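PDB 5JM6: aminopeptidase-like protein from Chaetomium thermophilum, which probably removes amino-terminal residues from peptides as a zinc-dependent aminopeptidase of the M18 family, and assembles into a dodecamer. Local coordinates for residues Lys260-Lys263 with Leu264-Gln268; Leu269-Asp273 with Pro274-Leu278; Lys147-Glu151 with Gly152-Leu156. One frame throughout, in Å; residues are numbered along the deposited sequence.

Contact 1: Lys260-Lys263 with Leu264-Gln268; sequences KLVK and LILSQ
K260 and L264 begin the i to i+4 ladder of one short helix, where each backbone carbonyl of residues 260-263 takes the N-H four residues on, and the side chains of L261 and I265, and of V262 and L266, lie alongside each other at the same spacing. K260 contributes mainly its backbone. Its O receives L264 N at 3.2 Å from well above the carbonyl plane, the most bent of the four bonds with an N-H...O angle of 146°, while the lysine chain heads toward the second subunit.

L261 is next, and its O is gripped more squarely by I265 N at 2.8 Å. With CG anti to the backbone N (chi1 -179°), the leucine leans along its own carbonyl side. There CD1 lies 4.2 Å from I265 CG1, both side chains pointing the same way. V262 does the same on another flank: V262 O holds L266 N at 2.8 Å, and the valine branch CG1, also anti to the backbone N, rests 4.0 Å from L266 CD1. K263 closes the series with its O on S267 N at 3.2 Å. The OG of S267 reaches back to L264 O at 3.3 Å, a side-chain bond beside the weak backbone one from Q268 N to the same oxygen.

The helix is amphipathic: K260, K263 and S267 are exposed, while L261, V262, I265 and L266 are buried. W280 of strand 277-286 receives L261, V262 and I265, and I277 of that strand meets L266. Strand 174-183 adds V176 against L261 and V180 against I265, and V195 of strand 190-196 also touches I265, so the helix lies on one face of the antiparallel sheet. K260, L261 and L264 also pack on L295 of the second subunit.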
loop_
_atom_site.group_PDB
_atom_site.type_symbol
_atom_site.label_atom_id
_atom_site.label_comp_id
_atom_site.label_asym_id
_atom_site.label_seq_id
_atom_site.Cartn_x
_atom_site.Cartn_y
_atom_site.Cartn_z
ATOM N N LYS A 260 14.848 -29.107 40.612
ATOM C CA LYS A 260 16.065 -28.507 41.115
ATOM C C LYS A 260 15.828 -27.191 41.839
ATOM O O LYS A 260 16.600 -26.814 42.721
ATOM C CB LYS A 260 17.035 -28.303 39.964
ATOM C CG LYS A 260 18.219 -29.197 40.103
ATOM C CD LYS A 260 19.183 -29.095 38.964
ATOM C CE LYS A 260 19.907 -30.416 38.851
ATOM N NZ LYS A 260 21.132 -30.282 38.037
ATOM N N LEU A 261 14.767 -26.490 41.458
ATOM C CA LEU A 261 14.387 -25.268 42.149
ATOM C C LEU A 261 13.778 -25.614 43.501
ATOM O O LEU A 261 14.066 -24.963 44.503
ATOM C CB LEU A 261 13.406 -24.450 41.308
ATOM C CG LEU A 261 12.925 -23.121 41.897
ATOM C CD1 LEU A 261 14.092 -22.174 42.135
ATOM C CD2 LEU A 261 11.890 -22.483 40.985
ATOM N N VAL A 262 12.946 -26.653 43.520
ATOM C CA VAL A 262 12.306 -27.106 44.750
ATOM C C VAL A 262 13.344 -27.500 45.801
ATOM O O VAL A 262 13.258 -27.073 46.953
ATOM C CB VAL A 262 11.359 -28.294 44.485
ATOM C CG1 VAL A 262 10.767 -28.813 45.790
ATOM C CG2 VAL A 262 10.256 -27.881 43.522
ATOM N N LYS A 263 14.329 -28.302 45.404
ATOM C CA LYS A 263 15.386 -28.708 46.327
ATOM C C LYS A 263 16.195 -27.507 46.794
ATOM O O LYS A 263 16.610 -27.443 47.951
ATOM C CB LYS A 263 16.328 -29.727 45.687
ATOM C CG LYS A 263 15.686 -31.017 45.231
ATOM C CD LYS A 263 16.752 -31.932 44.652
ATOM C CE LYS A 263 16.270 -32.625 43.394
ATOM N NZ LYS A 263 17.399 -33.234 42.637
ATOM N N LEU A 264 16.424 -26.563 45.888
ATOM C CA LEU A 264 17.179 -25.369 46.231
ATOM C C LEU A 264 16.401 -24.554 47.257
ATOM O O LEU A 264 16.963 -24.099 48.249
ATOM C CB LEU A 264 17.479 -24.535 44.984
ATOM C CG LEU A 264 18.670 -23.580 45.098
ATOM C CD1 LEU A 264 19.942 -24.360 45.385
ATOM C CD2 LEU A 264 18.826 -22.749 43.835
ATOM N N ILE A 265 15.100 -24.400 47.027
ATOM C CA ILE A 265 14.243 -23.660 47.947
ATOM C C ILE A 265 14.130 -24.363 49.307
ATOM O O ILE A 265 14.126 -23.702 50.346
ATOM C CB ILE A 265 12.832 -23.447 47.346
ATOM C CG1 ILE A 265 12.909 -22.560 46.097
ATOM C CG2 ILE A 265 11.884 -22.840 48.371
ATOM C CD1 ILE A 265 13.566 -21.213 46.327
ATOM N N LEU A 266 14.058 -25.692 49.308
ATOM C CA LEU A 266 13.926 -26.433 50.566
ATOM C C LEU A 266 15.150 -26.285 51.466
ATOM O O LEU A 266 15.017 -26.234 52.688
ATOM C CB LEU A 266 13.672 -27.922 50.312
ATOM C CG LEU A 266 12.306 -28.427 49.843
ATOM C CD1 LEU A 266 12.453 -29.832 49.286
ATOM C CD2 LEU A 266 11.290 -28.413 50.975
ATOM N N SER A 267 16.340 -26.231 50.875
ATOM C CA SER A 267 17.551 -26.096 51.676
ATOM C C SER A 267 17.620 -24.706 52.303
ATOM O O SER A 267 18.011 -24.564 53.461
ATOM C CB SER A 267 18.802 -26.364 50.837
ATOM O OG SER A 267 19.303 -25.168 50.267
ATOM N N GLN A 268 17.229 -23.688 51.537
ATOM C CA GLN A 268 17.216 -22.312 52.030
ATOM C C GLN A 268 16.311 -22.168 53.244
ATOM O O GLN A 268 16.573 -21.364 54.137
ATOM C CB GLN A 268 16.750 -21.341 50.944
ATOM C CG GLN A 268 17.491 -21.446 49.631
ATOM C CD GLN A 268 18.698 -20.541 49.563
ATOM O OE1 GLN A 268 18.742 -19.495 50.211
ATOM N NE2 GLN A 268 19.687 -20.935 48.771
#

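Contact 2: Leu269-Asp273 with Pro274-Leu278; sequences LGLSD and PDSIL
D273 meets the next three residues through one short side chain. Its CB lies 4.0 Å from P274 CD, the two side chains crossing at about a right angle, with S276 OG more loosely approached at 4.1 Å. CG, carried anti to the backbone N (chi1 -166°), is thereby swung to the side of its own carbonyl carbon, which is the direction the chain takes next; it comes 3.7 Å from P274 N. Beyond it the carboxylate splits. OD1 leans over D275, where it is the acceptor of a weak bond from D275 N at 3.4 Å. D273 OD2 turns back toward the proline, 3.7 Å from P274 CD.

The weak OD1 bond makes an Asx turn, and it is nested in a type I beta turn spanning D273 to S276, with P274 at the second position, which the ring's restricted phi suits. The turn's main bond runs from S276 N to D273 O at 3.0 Å, fairly straight at the hydrogen (159°) although the donor stands above the carbonyl plane. S276 OG adds a weak second bond to that oxygen. Just upstream, G270 ends the preceding helix in a Schellman motif with positive phi, which sends the chain toward this turn.

The two carboxylates come close, D273 OD1 to D275 OD2 at 3.5 Å with their planes 51° apart, and may repel somewhat; D275 OD1 takes a weak bond from K249 N. On the inner side L271 CD2 packs on S276 CB at 3.6 Å, with V182 of strand 174-183 and L266 of helix 259-268 also against the leucine. S276 then pairs with K183 through the backbone as strand 277-286 begins.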
loop_
_atom_site.group_PDB
_atom_site.type_symbol
_atom_site.label_atom_id
_atom_site.label_comp_id
_atom_site.label_asym_id
_atom_site.label_seq_id
_atom_site.Cartn_x
_atom_site.Cartn_y
_atom_site.Cartn_z
ATOM N N LEU A 269 15.232 -22.939 53.262
ATOM C CA LEU A 269 14.284 -22.871 54.362
ATOM C C LEU A 269 14.525 -23.956 55.417
ATOM O O LEU A 269 13.811 -24.017 56.418
ATOM C CB LEU A 269 12.857 -22.968 53.828
ATOM C CG LEU A 269 12.351 -22.073 52.701
ATOM C CD1 LEU A 269 10.979 -22.556 52.253
ATOM C CD2 LEU A 269 12.287 -20.626 53.151
ATOM N N GLY A 270 15.522 -24.808 55.195
ATOM C CA GLY A 270 15.850 -25.863 56.140
ATOM C C GLY A 270 14.789 -26.945 56.254
ATOM O O GLY A 270 14.457 -27.389 57.354
ATOM N N LEU A 271 14.259 -27.363 55.108
ATOM C CA LEU A 271 13.256 -28.422 55.037
ATOM C C LEU A 271 13.740 -29.575 54.163
ATOM O O LEU A 271 14.534 -29.376 53.246
ATOM C CB LEU A 271 11.936 -27.883 54.488
ATOM C CG LEU A 271 11.096 -26.981 55.385
ATOM C CD1 LEU A 271 11.317 -25.565 55.016
ATOM C CD2 LEU A 271 9.635 -27.309 55.211
ATOM N N SER A 272 13.248 -30.777 54.442
ATOM C CA SER A 272 13.641 -31.969 53.692
ATOM C C SER A 272 12.521 -32.447 52.767
ATOM O O SER A 272 12.748 -32.668 51.579
ATOM C CB SER A 272 14.085 -33.097 54.629
ATOM O OG SER A 272 13.012 -33.603 55.398
ATOM N N ASP A 273 11.344 -32.696 53.333
ATOM C CA ASP A 273 10.227 -33.276 52.589
ATOM C C ASP A 273 9.514 -32.279 51.670
ATOM O O ASP A 273 8.886 -31.331 52.141
ATOM C CB ASP A 273 9.221 -33.885 53.567
ATOM C CG ASP A 273 8.211 -34.784 52.881
ATOM O OD1 ASP A 273 7.008 -34.457 52.906
ATOM O OD2 ASP A 273 8.623 -35.821 52.320
ATOM N N PRO A 274 9.585 -32.516 50.352
ATOM C CA PRO A 274 8.963 -31.684 49.313
ATOM C C PRO A 274 7.478 -31.429 49.534
ATOM O O PRO A 274 6.928 -30.463 49.008
ATOM C CB PRO A 274 9.157 -32.509 48.047
ATOM C CG PRO A 274 10.338 -33.360 48.332
ATOM C CD PRO A 274 10.324 -33.656 49.781
ATOM N N ASP A 275 6.834 -32.298 50.300
ATOM C CA ASP A 275 5.394 -32.227 50.465
ATOM C C ASP A 275 5.006 -31.208 51.534
ATOM O O ASP A 275 3.823 -31.004 51.806
ATOM C CB ASP A 275 4.839 -33.614 50.790
ATOM C CG ASP A 275 5.040 -34.598 49.649
ATOM O OD1 ASP A 275 4.474 -34.367 48.559
ATOM O OD2 ASP A 275 5.772 -35.595 49.834
ATOM N N SER A 276 6.011 -30.566 52.125
ATOM C CA SER A 276 5.797 -29.504 53.105
ATOM C C SER A 276 5.547 -28.145 52.456
ATOM O O SER A 276 5.186 -27.184 53.137
ATOM C CB SER A 276 6.996 -29.397 54.048
ATOM O OG SER A 276 7.160 -30.580 54.808
ATOM N N ILE A 277 5.759 -28.055 51.148
ATOM C CA ILE A 277 5.484 -26.817 50.430
ATOM C C ILE A 277 4.120 -26.912 49.756
ATOM O O ILE A 277 3.916 -27.727 48.855
ATOM C CB ILE A 277 6.574 -26.506 49.389
ATOM C CG1 ILE A 277 7.932 -26.376 50.082
ATOM C CG2 ILE A 277 6.240 -25.231 48.632
ATOM C CD1 ILE A 277 9.066 -26.014 49.156
ATOM N N LEU A 278 3.180 -26.100 50.229
ATOM C CA LEU A 278 1.822 -26.088 49.696
ATOM C C LEU A 278 1.731 -25.242 48.428
ATOM O O LEU A 278 0.929 -25.522 47.535
ATOM C CB LEU A 278 0.841 -25.571 50.753
ATOM C CG LEU A 278 0.949 -26.184 52.156
ATOM C CD1 LEU A 278 -0.029 -25.525 53.116
ATOM C CD2 LEU A 278 0.734 -27.690 52.127
#

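Contact 3: Lys147-Glu151 with Gly152-Leu156; sequences KPTKE and GYVQL
A tight two-residue beta hairpin reverses the chain here: K150 and Y153 flank a type I' turn whose corners are E151 and G152, both with positive phi. K150 and Y153 form an antiparallel hydrogen-bonded pair. K150 N reaches Y153 O at 2.9 Å in the carbonyl plane, and Y153 N returns to K150 O at 3.0 Å from well above that carbonyl's plane. The same K150 O lies at the edge of the Y153 ring, in its plane, 3.4 Å from CD1. Y153 O receives a CA-H contact as well, from T149 CA.

On one face of the hairpin T149 and V154 lie side by side, CG2 to CG2 at 4.0 Å. On the other, K150 and Q155 cross at a slant: K150 CB already lies 3.7 Å from Q155 OE1, and the extended chain from a CG anti to the backbone N (chi1 -167°) carries CD to the same distance. Further back, K147 CB rests on the Q155 backbone.

V154 continues the pairing outward, bonding through its backbone to I229 and G230 of strand 228-231. Across the subunit boundary Q155 NE2 bonds to N399 OD1 of the second subunit, and Y153 OH makes a weak bond to A396 O of the second subunit. Two backbone bonds thus set the turn, while the polar tips of Y153 and Q155 serve the interface.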
loop_
_atom_site.group_PDB
_atom_site.type_symbol
_atom_site.label_atom_id
_atom_site.label_comp_id
_atom_site.label_asym_id
_atom_site.label_seq_id
_atom_site.Cartn_x
_atom_site.Cartn_y
_atom_site.Cartn_z
ATOM N N LYS A 147 8.869 -26.970 32.601
ATOM C CA LYS A 147 8.817 -26.965 31.143
ATOM C C LYS A 147 9.565 -28.185 30.615
ATOM O O LYS A 147 10.375 -28.771 31.332
ATOM C CB LYS A 147 9.441 -25.681 30.581
ATOM C CG LYS A 147 8.610 -24.420 30.757
ATOM C CD LYS A 147 7.637 -24.224 29.609
ATOM C CE LYS A 147 7.270 -22.755 29.449
ATOM N NZ LYS A 147 6.306 -22.516 28.339
ATOM N N PRO A 148 9.295 -28.580 29.361
ATOM C CA PRO A 148 10.104 -29.653 28.773
ATOM C C PRO A 148 11.533 -29.186 28.533
ATOM O O PRO A 148 11.726 -28.071 28.047
ATOM C CB PRO A 148 9.403 -29.950 27.439
ATOM C CG PRO A 148 8.081 -29.257 27.507
ATOM C CD PRO A 148 8.247 -28.108 28.441
ATOM N N THR A 149 12.517 -30.010 28.876
ATOM C CA THR A 149 13.889 -29.685 28.516
ATOM C C THR A 149 13.976 -29.705 26.998
ATOM O O THR A 149 13.502 -30.637 26.348
ATOM C CB THR A 149 14.912 -30.654 29.129
ATOM O OG1 THR A 149 14.712 -31.968 28.596
ATOM C CG2 THR A 149 14.775 -30.684 30.647
ATOM N N LYS A 150 14.578 -28.661 26.445
ATOM C CA LYS A 150 14.482 -28.374 25.023
ATOM C C LYS A 150 15.867 -28.046 24.478
ATOM O O LYS A 150 16.504 -27.094 24.929
ATOM C CB LYS A 150 13.508 -27.213 24.817
ATOM C CG LYS A 150 13.022 -26.944 23.410
ATOM C CD LYS A 150 11.940 -25.876 23.499
ATOM C CE LYS A 150 11.019 -25.844 22.299
ATOM N NZ LYS A 150 9.970 -24.806 22.505
ATOM N N GLU A 151 16.327 -28.848 23.517
ATOM C CA GLU A 151 17.688 -28.759 22.980
ATOM C C GLU A 151 18.741 -28.754 24.091
ATOM O O GLU A 151 19.762 -28.074 23.986
ATOM C CB GLU A 151 17.853 -27.510 22.100
ATOM C CG GLU A 151 16.849 -27.373 20.952
ATOM C CD GLU A 151 17.193 -28.213 19.727
ATOM O OE1 GLU A 151 18.109 -29.060 19.805
ATOM O OE2 GLU A 151 16.545 -28.015 18.676
ATOM N N GLY A 152 18.485 -29.507 25.157
ATOM C CA GLY A 152 19.443 -29.649 26.240
ATOM C C GLY A 152 19.326 -28.615 27.345
ATOM O O GLY A 152 20.047 -28.684 28.342
ATOM N N TYR A 153 18.422 -27.655 27.174
ATOM C CA TYR A 153 18.220 -26.605 28.169
ATOM C C TYR A 153 17.040 -26.899 29.073
ATOM O O TYR A 153 16.010 -27.393 28.622
ATOM C CB TYR A 153 17.998 -25.249 27.499
ATOM C CG TYR A 153 19.142 -24.789 26.641
ATOM C CD1 TYR A 153 19.267 -25.228 25.333
ATOM C CD2 TYR A 153 20.095 -23.907 27.134
ATOM C CE1 TYR A 153 20.309 -24.813 24.541
ATOM C CE2 TYR A 153 21.144 -23.484 26.346
ATOM C CZ TYR A 153 21.244 -23.940 25.050
ATOM O OH TYR A 153 22.285 -23.525 24.254
ATOM N N VAL A 154 17.198 -26.578 30.351
ATOM C CA VAL A 154 16.090 -26.581 31.290
ATOM C C VAL A 154 15.515 -25.168 31.344
ATOM O O VAL A 154 16.257 -24.204 31.538
ATOM C CB VAL A 154 16.537 -27.031 32.692
ATOM C CG1 VAL A 154 15.335 -27.216 33.606
ATOM C CG2 VAL A 154 17.347 -28.316 32.598
ATOM N N GLN A 155 14.205 -25.040 31.154
ATOM C CA GLN A 155 13.578 -23.722 31.125
ATOM C C GLN A 155 12.548 -23.554 32.243
ATOM O O GLN A 155 12.269 -24.491 32.992
ATOM C CB GLN A 155 12.929 -23.474 29.758
ATOM C CG GLN A 155 13.898 -23.610 28.586
ATOM C CD GLN A 155 13.281 -23.231 27.251
ATOM O OE1 GLN A 155 12.617 -24.043 26.606
ATOM N NE2 GLN A 155 13.505 -21.993 26.825
ATOM N N LEU A 156 11.981 -22.355 32.339
ATOM C CA LEU A 156 11.097 -22.000 33.445
ATOM C C LEU A 156 9.872 -21.227 32.966
ATOM O O LEU A 156 10.007 -20.198 32.304
ATOM C CB LEU A 156 11.858 -21.166 34.476
ATOM C CG LEU A 156 11.067 -20.736 35.709
ATOM C CD1 LEU A 156 10.809 -21.934 36.596
ATOM C CD2 LEU A 156 11.801 -19.645 36.467
#

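Contacts 1 and 2 are consecutive and touch: helix 259-268 runs into the turn, with L266 O probably bonded to L271 N and the L266 methyls against P274 and I277. Contacts 1 and 3 are partly buried, contact 2 lies at the surface, and all three meet the antiparallel sheet. Contact 1 is a regular helical ladder with a buried apolar flank; contact 2 is a turn with one firm backbone bond and weaker carboxylate and hydroxyl bonds around it. Contact 3, its centre about 18 Å from that of contact 1, is a hairpin. Contact 1 meets the second subunit chiefly by packing on L295, while contact 3 adds side-chain hydrogen bonds to its packing.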